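SmhA (Serratia marcescens, PDB 7A27) is one component of the tripartite alpha-pore forming toxin Smh, present here in its soluble form, and probably acts with its partner proteins to form membrane pores. Local coordinates at residues Ala177-Ser182 with Lys254-Lys259; Gln66-Asn71 with Asp289-Thr294; Ala56-Leu61 with Ala229-Ser234. One frame throughout, in Å; residues are numbered along the deposited sequence.

In the fold
Contact 2 lies within the long helical bundle, its centre about 7 Å from the centre of the chain. Contact 3 joins helix 48-96 to strand 230-237, and contact 1 packs two helices beside the two-stranded sheet; their centres lie further out, about 23 Å and 20 Å from that of the chain. Contacts 2 and 3 share helix 48-96, with their centres about 19 Å apart, whereas contact 1 sits inside the chain loop that contact 2 closes. Strand 230-237 leads on to helix 247-268 of contact 1. Asn359, a calcium ligand with no ion in this chain, has its side chain about 8 Å from that of Phe68 and about 10 Å from that of Ile180.

Contact 1: Ala177-Ser182 with Lys254-Lys259; sequences AKNIQS and KANYAK
Asn179 and Asn256 meet between helices 160-188 and 247-268, and their amides carry the polar half of this contact. The CB of Asn179 leaves its helix toward the partner. From there CG turns anti to the carbonyl carbon (chi1 -70°), which brings CG of Asn179 to 4.1 Å from ND2 of Asn256. At the tip, OD1 of Asn179 takes a hydrogen bond of 3.0 Å from ND2 of Asn256. The bond is bent, with 137° at the hydrogen, and the donor is tilted somewhat from the plane of the carbonyl. The two amide groups nevertheless lie nearly coplanar, 14° apart, while the side chains that bear them cross at about a right angle. The other branch of Asn179, ND2, donates to Glu252 OE2, one turn before Asn256 on the same helix. Asparagine suits this buried site because a single short side chain offers both an acceptor and a donor, here both spent on helix 247-268.

This is helix-helix packing beside the two-stranded antiparallel sheet, and the next residue on each helix touches strand 230-237. Ile180 sends its CD1 to within 4.1 Å of Tyr257 OH, a loose meeting of a methyl with the end of a phenol. The hydroxyl of Tyr257 has its real polar partner in Ile236 O, a hydrogen bond to the strand. A tyrosine is therefore well chosen, being long enough to reach the strand past Ile180. The side chain of Ile180 also packs on Ile236 and on Tyr31 of helix 14-37.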
# COMPACT_ATOMS: atom_id res chain seq x y z
N ALA A 177 -15.48 -3.97 3.09
CA ALA A 177 -14.14 -3.96 2.48
C ALA A 177 -14.23 -3.34 1.09
O ALA A 177 -13.37 -2.51 0.80
CB ALA A 177 -13.57 -5.35 2.45
N LYS A 178 -15.26 -3.70 0.31
CA LYS A 178 -15.48 -3.15 -1.06
C LYS A 178 -15.73 -1.64 -0.97
O LYS A 178 -15.18 -0.89 -1.82
CB LYS A 178 -16.58 -3.91 -1.82
CG LYS A 178 -16.28 -5.37 -2.12
CD LYS A 178 -16.92 -5.94 -3.41
CE LYS A 178 -18.43 -6.10 -3.40
NZ LYS A 178 -18.88 -7.09 -2.39
N ASN A 179 -16.50 -1.20 0.04
CA ASN A 179 -16.82 0.23 0.27
C ASN A 179 -15.53 1.00 0.59
O ASN A 179 -15.29 2.02 -0.05
CB ASN A 179 -17.83 0.42 1.40
CG ASN A 179 -19.23 -0.06 1.07
OD1 ASN A 179 -19.99 -0.40 1.99
ND2 ASN A 179 -19.59 -0.09 -0.20
N ILE A 180 -14.74 0.52 1.55
CA ILE A 180 -13.47 1.21 1.96
C ILE A 180 -12.60 1.38 0.73
O ILE A 180 -12.16 2.51 0.47
CB ILE A 180 -12.73 0.45 3.08
CG1 ILE A 180 -13.57 0.41 4.35
CG2 ILE A 180 -11.38 1.08 3.33
CD1 ILE A 180 -13.04 -0.52 5.42
N GLN A 181 -12.40 0.29 -0.03
CA GLN A 181 -11.57 0.30 -1.25
C GLN A 181 -12.07 1.41 -2.18
O GLN A 181 -11.22 2.16 -2.71
CB GLN A 181 -11.56 -1.07 -1.90
CG GLN A 181 -10.64 -1.18 -3.11
CD GLN A 181 -9.17 -1.04 -2.75
OE1 GLN A 181 -8.62 -1.76 -1.91
NE2 GLN A 181 -8.55 -0.10 -3.45
N SER A 182 -13.39 1.55 -2.35
CA SER A 182 -14.01 2.56 -3.26
C SER A 182 -13.67 3.99 -2.79
O SER A 182 -13.42 4.86 -3.66
CB SER A 182 -15.51 2.37 -3.41
OG SER A 182 -15.82 1.26 -4.24
N LYS A 254 -21.98 3.58 5.80
CA LYS A 254 -22.79 3.99 6.99
C LYS A 254 -23.85 2.91 7.25
O LYS A 254 -23.91 2.39 8.40
CB LYS A 254 -23.41 5.37 6.78
CG LYS A 254 -24.14 5.94 7.99
CD LYS A 254 -24.92 7.21 7.72
CE LYS A 254 -25.72 7.66 8.93
NZ LYS A 254 -26.81 8.59 8.55
N ALA A 255 -24.63 2.58 6.22
CA ALA A 255 -25.71 1.57 6.23
C ALA A 255 -25.16 0.20 6.67
O ALA A 255 -25.78 -0.43 7.55
CB ALA A 255 -26.34 1.50 4.87
N ASN A 256 -24.04 -0.24 6.09
CA ASN A 256 -23.43 -1.56 6.41
C ASN A 256 -22.95 -1.58 7.87
O ASN A 256 -23.16 -2.61 8.52
CB ASN A 256 -22.34 -1.92 5.39
CG ASN A 256 -22.93 -2.39 4.08
OD1 ASN A 256 -24.06 -2.88 4.03
ND2 ASN A 256 -22.16 -2.26 3.00
N TYR A 257 -22.32 -0.52 8.38
CA TYR A 257 -21.86 -0.49 9.80
C TYR A 257 -23.09 -0.62 10.70
O TYR A 257 -23.04 -1.40 11.67
CB TYR A 257 -20.98 0.73 10.11
CG TYR A 257 -19.53 0.62 9.69
CD1 TYR A 257 -18.77 -0.51 9.98
CD2 TYR A 257 -18.87 1.67 9.08
CE1 TYR A 257 -17.44 -0.60 9.63
CE2 TYR A 257 -17.53 1.59 8.72
CZ TYR A 257 -16.80 0.45 8.99
OH TYR A 257 -15.47 0.37 8.65
N ALA A 258 -24.19 0.05 10.38
CA ALA A 258 -25.44 -0.04 11.16
C ALA A 258 -25.85 -1.52 11.28
O ALA A 258 -26.11 -1.97 12.43
CB ALA A 258 -26.54 0.79 10.53
N LYS A 259 -25.89 -2.24 10.16
CA LYS A 259 -26.29 -3.67 10.09
C LYS A 259 -25.26 -4.55 10.80
O LYS A 259 -25.67 -5.55 11.44
CB LYS A 259 -26.47 -4.14 8.64
CG LYS A 259 -27.62 -3.48 7.89
CD LYS A 259 -28.37 -4.38 6.90
CE LYS A 259 -27.82 -4.38 5.49
NZ LYS A 259 -28.13 -3.11 4.80

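Contact 2: Gln66-Asn71 with Asp289-Thr294; sequences QVFKQN and DTYVLT
The nearest CA atoms of the two segments, 66-71 on helix 48-96 and 289-294 on helix 272-299, are those of Phe68 and Tyr291, 9.1 Å apart, and the segments run in roughly the same direction. That spacing is bridged by two aromatic rings. Phe68 starts out toward the partner helix, and its CG lies anti to the backbone N (chi1 -176°), which extends the ring into the gap. Tyr291 leaves its backbone less directly, but its ring swings across to meet that of Phe68. The touching carbons are CD1 of Phe68 and CE2 of Tyr291, 3.5 Å apart, with CD2 of Tyr291 next, 4.0 Å from the same CD1. The planes stand at 62° and the centroids are 5.7 Å apart, an oblique pairing in which the two side chains pass one another, running opposite ways.

The pair belongs to the interior of the long alpha-helical bundle, whose other helices close round it. Tyr291 also packs on Leu133, Lys136 and Leu140 of helix 104-155, and Phe68 rests on Ser32 of helix 14-37. Large flat residues suit this place because each can fill the gap between helices while touching more than one neighbour.

Thr294, one turn after Thr290, also points toward segment 66-71 but makes no close contact with it. Threonine suits this buried position because its hydroxyl finds an acceptor in its own helix: OG1 donates to Thr290 O over 2.8 Å. The same carbonyl oxygen accepts from the backbone N of Thr294, 2.9 Å away, and the two donors reach it from opposite faces of its plane.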
# COMPACT_ATOMS: atom_id res chain seq x y z
N GLN A 66 3.06 -3.02 13.29
CA GLN A 66 4.16 -2.12 13.74
C GLN A 66 5.34 -2.25 12.76
O GLN A 66 5.84 -1.21 12.33
CB GLN A 66 4.57 -2.44 15.17
CG GLN A 66 5.84 -1.74 15.66
CD GLN A 66 6.20 -2.17 17.06
OE1 GLN A 66 5.34 -2.30 17.94
NE2 GLN A 66 7.48 -2.39 17.30
N VAL A 67 5.75 -3.47 12.40
CA VAL A 67 6.90 -3.68 11.48
C VAL A 67 6.62 -2.97 10.14
O VAL A 67 7.47 -2.19 9.68
CB VAL A 67 7.25 -5.16 11.29
CG1 VAL A 67 8.25 -5.35 10.17
CG2 VAL A 67 7.82 -5.76 12.56
N PHE A 68 5.46 -3.23 9.54
CA PHE A 68 5.08 -2.57 8.27
C PHE A 68 5.14 -1.05 8.44
O PHE A 68 5.80 -0.37 7.64
CB PHE A 68 3.68 -2.96 7.81
CG PHE A 68 3.33 -2.36 6.47
CD1 PHE A 68 3.77 -2.94 5.30
CD2 PHE A 68 2.60 -1.19 6.38
CE1 PHE A 68 3.49 -2.37 4.08
CE2 PHE A 68 2.28 -0.64 5.14
CZ PHE A 68 2.74 -1.22 4.00
N LYS A 69 4.48 -0.52 9.48
CA LYS A 69 4.31 0.93 9.72
C LYS A 69 5.66 1.64 9.89
O LYS A 69 5.84 2.68 9.23
CB LYS A 69 3.43 1.14 10.96
CG LYS A 69 2.82 2.52 11.09
CD LYS A 69 2.29 2.83 12.48
CE LYS A 69 2.03 4.30 12.64
NZ LYS A 69 2.09 4.73 14.06
N GLN A 70 6.57 1.09 10.71
CA GLN A 70 7.85 1.74 11.12
C GLN A 70 9.03 1.36 10.21
O GLN A 70 9.83 2.28 9.93
CB GLN A 70 8.18 1.42 12.59
CG GLN A 70 7.17 2.07 13.54
CD GLN A 70 7.38 1.78 15.01
OE1 GLN A 70 8.43 1.31 15.42
NE2 GLN A 70 6.37 2.06 15.81
N ASN A 71 9.14 0.10 9.76
CA ASN A 71 10.29 -0.37 8.93
C ASN A 71 9.98 -0.39 7.43
O ASN A 71 10.68 0.31 6.67
CB ASN A 71 10.78 -1.75 9.39
CG ASN A 71 11.28 -1.72 10.83
OD1 ASN A 71 11.01 -0.77 11.57
ND2 ASN A 71 12.01 -2.75 11.24
N ASP A 289 -4.50 -9.21 2.86
CA ASP A 289 -4.88 -9.14 1.43
C ASP A 289 -4.10 -8.00 0.77
O ASP A 289 -3.49 -8.25 -0.30
CB ASP A 289 -6.39 -8.95 1.21
CG ASP A 289 -7.27 -10.17 1.42
OD1 ASP A 289 -6.73 -11.30 1.47
OD2 ASP A 289 -8.51 -9.97 1.52
N THR A 290 -4.09 -6.80 1.36
CA THR A 290 -3.44 -5.64 0.70
C THR A 290 -1.92 -5.78 0.86
O THR A 290 -1.21 -5.20 0.01
CB THR A 290 -4.05 -4.29 1.09
OG1 THR A 290 -3.53 -3.90 2.35
CG2 THR A 290 -5.56 -4.33 1.10
N TYR A 291 -1.43 -6.53 1.84
CA TYR A 291 0.03 -6.79 1.94
C TYR A 291 0.44 -7.59 0.71
O TYR A 291 1.43 -7.26 0.07
CB TYR A 291 0.41 -7.57 3.21
CG TYR A 291 1.86 -7.45 3.59
CD1 TYR A 291 2.84 -8.18 2.95
CD2 TYR A 291 2.25 -6.60 4.61
CE1 TYR A 291 4.18 -8.07 3.32
CE2 TYR A 291 3.58 -6.46 4.97
CZ TYR A 291 4.54 -7.21 4.33
OH TYR A 291 5.84 -7.06 4.73
N VAL A 292 -0.36 -8.60 0.36
CA VAL A 292 -0.12 -9.48 -0.81
C VAL A 292 -0.13 -8.62 -2.09
O VAL A 292 0.76 -8.83 -2.95
CB VAL A 292 -1.15 -10.62 -0.87
CG1 VAL A 292 -1.09 -11.36 -2.18
CG2 VAL A 292 -0.98 -11.61 0.27
N LEU A 293 -1.07 -7.68 -2.21
CA LEU A 293 -1.16 -6.81 -3.42
C LEU A 293 0.06 -5.89 -3.44
O LEU A 293 0.56 -5.62 -4.54
CB LEU A 293 -2.46 -6.01 -3.44
CG LEU A 293 -3.72 -6.80 -3.77
CD1 LEU A 293 -4.90 -5.85 -3.93
CD2 LEU A 293 -3.57 -7.62 -5.03
N THR A 294 0.55 -5.46 -2.27
CA THR A 294 1.74 -4.58 -2.18
C THR A 294 2.92 -5.38 -2.73
O THR A 294 3.53 -4.90 -3.67
CB THR A 294 1.90 -4.02 -0.76
OG1 THR A 294 0.72 -3.28 -0.47
CG2 THR A 294 3.10 -3.12 -0.61

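Contact 3: Ala56-Leu61 with Ala229-Ser234; sequences AYQNQL and ASYMIS
Tyr231 of strand 230-237 reaches Gln58 of helix 48-96 across a wide gap, the nearest CA atoms, those of Gln58 and Ile233, being 13.0 Å apart. Ala229 leads into the strand from the preceding loop, and the extended backbone begins at Ser230. Tyr231 comes next and makes the contact, while its backbone is hydrogen-bonded to Val205 of strand 198-206. It points toward the helix, and CG anti to the backbone N (chi1 179°) directs the ring out from the strand, with OH at its far end. Gln58 comes from the opposite direction, drawn out beyond CG, and its NE2 lies 3.1 Å from the OH of Tyr231. The amide nitrogen approaches at the edge of the ring, near its plane, and the amide itself is turned 43° against the ring. Both residues suit the gap: a tyrosine is long and ends in a hydroxyl, a glutamine is long and ends in an N-H donor.

Met232 presents its backbone N and O to the side chains of Gln39 and Gln38, which join the strand to the chain just after helix 14-37. Ile233 packs its branched chain on Ser279 of helix 272-299 and on Ala203, and its backbone bonds to Val202 and Ala203 continue the two-stranded antiparallel sheet laid against the helices. At Ser234 the backbone N and O are hydrogen-bonded to Gln38 OE1 and Gln283 NE2.

The hydrogen bond from Gln58 NE2 to Tyr231 OH is weak, bent to 126° at the hydrogen. Gln58 OE1 also accepts from the backbone N of Leu41, and NE2 has a second weak bond to Gln39 O. Its buried amide thus seems to be held chiefly by the chain around 39-41, with the tyrosine hydroxyl as an added partner.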
# COMPACT_ATOMS: atom_id res chain seq x y z
N ALA A 56 -3.30 -14.33 21.28
CA ALA A 56 -2.03 -14.71 20.61
C ALA A 56 -2.03 -14.18 19.17
O ALA A 56 -1.00 -13.65 18.75
CB ALA A 56 -1.82 -16.20 20.61
N TYR A 57 -3.14 -14.35 18.45
CA TYR A 57 -3.29 -13.91 17.05
C TYR A 57 -3.31 -12.38 17.00
O TYR A 57 -2.60 -11.80 16.16
CB TYR A 57 -4.55 -14.51 16.42
CG TYR A 57 -4.79 -14.20 14.96
CD1 TYR A 57 -3.84 -14.50 13.99
CD2 TYR A 57 -6.01 -13.70 14.53
CE1 TYR A 57 -4.09 -14.26 12.64
CE2 TYR A 57 -6.27 -13.47 13.19
CZ TYR A 57 -5.31 -13.75 12.24
OH TYR A 57 -5.59 -13.52 10.93
N GLN A 58 -4.08 -11.75 17.88
CA GLN A 58 -4.21 -10.27 17.92
C GLN A 58 -2.82 -9.68 18.19
O GLN A 58 -2.48 -8.66 17.54
CB GLN A 58 -5.25 -9.85 18.96
CG GLN A 58 -5.68 -8.40 18.83
CD GLN A 58 -6.92 -8.08 19.63
OE1 GLN A 58 -7.19 -8.67 20.68
NE2 GLN A 58 -7.66 -7.10 19.14
N ASN A 59 -2.04 -10.31 19.08
CA ASN A 59 -0.67 -9.86 19.44
C ASN A 59 0.24 -10.01 18.22
O ASN A 59 0.93 -9.04 17.88
CB ASN A 59 -0.08 -10.64 20.62
CG ASN A 59 1.22 -10.00 21.07
OD1 ASN A 59 2.28 -10.56 20.83
ND2 ASN A 59 1.13 -8.80 21.64
N GLN A 60 0.23 -11.18 17.57
CA GLN A 60 1.12 -11.49 16.43
C GLN A 60 0.81 -10.53 15.27
O GLN A 60 1.76 -10.17 14.56
CB GLN A 60 1.05 -12.99 16.16
CG GLN A 60 2.04 -13.48 15.10
CD GLN A 60 3.51 -13.20 15.39
OE1 GLN A 60 4.21 -12.55 14.59
NE2 GLN A 60 3.99 -13.72 16.52
N LEU A 61 -0.43 -10.06 15.13
CA LEU A 61 -0.85 -9.11 14.05
C LEU A 61 -0.33 -7.70 14.36
O LEU A 61 0.16 -7.04 13.43
CB LEU A 61 -2.38 -9.08 13.91
CG LEU A 61 -3.00 -10.27 13.17
CD1 LEU A 61 -4.51 -10.22 13.32
CD2 LEU A 61 -2.60 -10.29 11.71
N ALA A 229 -16.93 -5.15 30.09
CA ALA A 229 -18.38 -5.06 29.79
C ALA A 229 -18.61 -5.40 28.31
O ALA A 229 -19.50 -6.22 28.02
CB ALA A 229 -18.90 -3.68 30.13
N SER A 230 -17.79 -4.85 27.40
CA SER A 230 -17.92 -5.11 25.95
C SER A 230 -16.63 -4.86 25.16
O SER A 230 -15.91 -3.91 25.44
CB SER A 230 -19.05 -4.31 25.38
OG SER A 230 -18.74 -2.93 25.35
N TYR A 231 -16.42 -5.70 24.15
CA TYR A 231 -15.30 -5.61 23.17
C TYR A 231 -15.70 -4.60 22.09
O TYR A 231 -16.62 -4.91 21.30
CB TYR A 231 -14.97 -7.00 22.63
CG TYR A 231 -13.85 -7.02 21.62
CD1 TYR A 231 -12.53 -7.11 22.01
CD2 TYR A 231 -14.11 -6.91 20.27
CE1 TYR A 231 -11.50 -7.07 21.09
CE2 TYR A 231 -13.10 -6.90 19.33
CZ TYR A 231 -11.78 -6.96 19.74
OH TYR A 231 -10.77 -6.95 18.82
N MET A 232 -15.05 -3.43 22.06
CA MET A 232 -15.36 -2.32 21.10
C MET A 232 -14.61 -2.51 19.78
O MET A 232 -13.36 -2.54 19.80
CB MET A 232 -15.02 -0.95 21.70
CG MET A 232 -15.75 -0.71 23.00
SD MET A 232 -17.55 -0.58 22.73
CE MET A 232 -17.69 1.22 22.78
N ILE A 233 -15.35 -2.57 18.67
CA ILE A 233 -14.83 -2.82 17.29
C ILE A 233 -14.59 -1.50 16.57
O ILE A 233 -15.55 -0.71 16.39
CB ILE A 233 -15.80 -3.72 16.51
CG1 ILE A 233 -16.02 -5.05 17.24
CG2 ILE A 233 -15.32 -3.91 15.08
CD1 ILE A 233 -17.13 -5.92 16.70
N SER A 234 -13.34 -1.28 16.17
CA SER A 234 -12.89 -0.08 15.43
C SER A 234 -13.01 -0.39 13.93
O SER A 234 -12.76 -1.55 13.53
CB SER A 234 -11.48 0.31 15.82
OG SER A 234 -11.36 0.53 17.23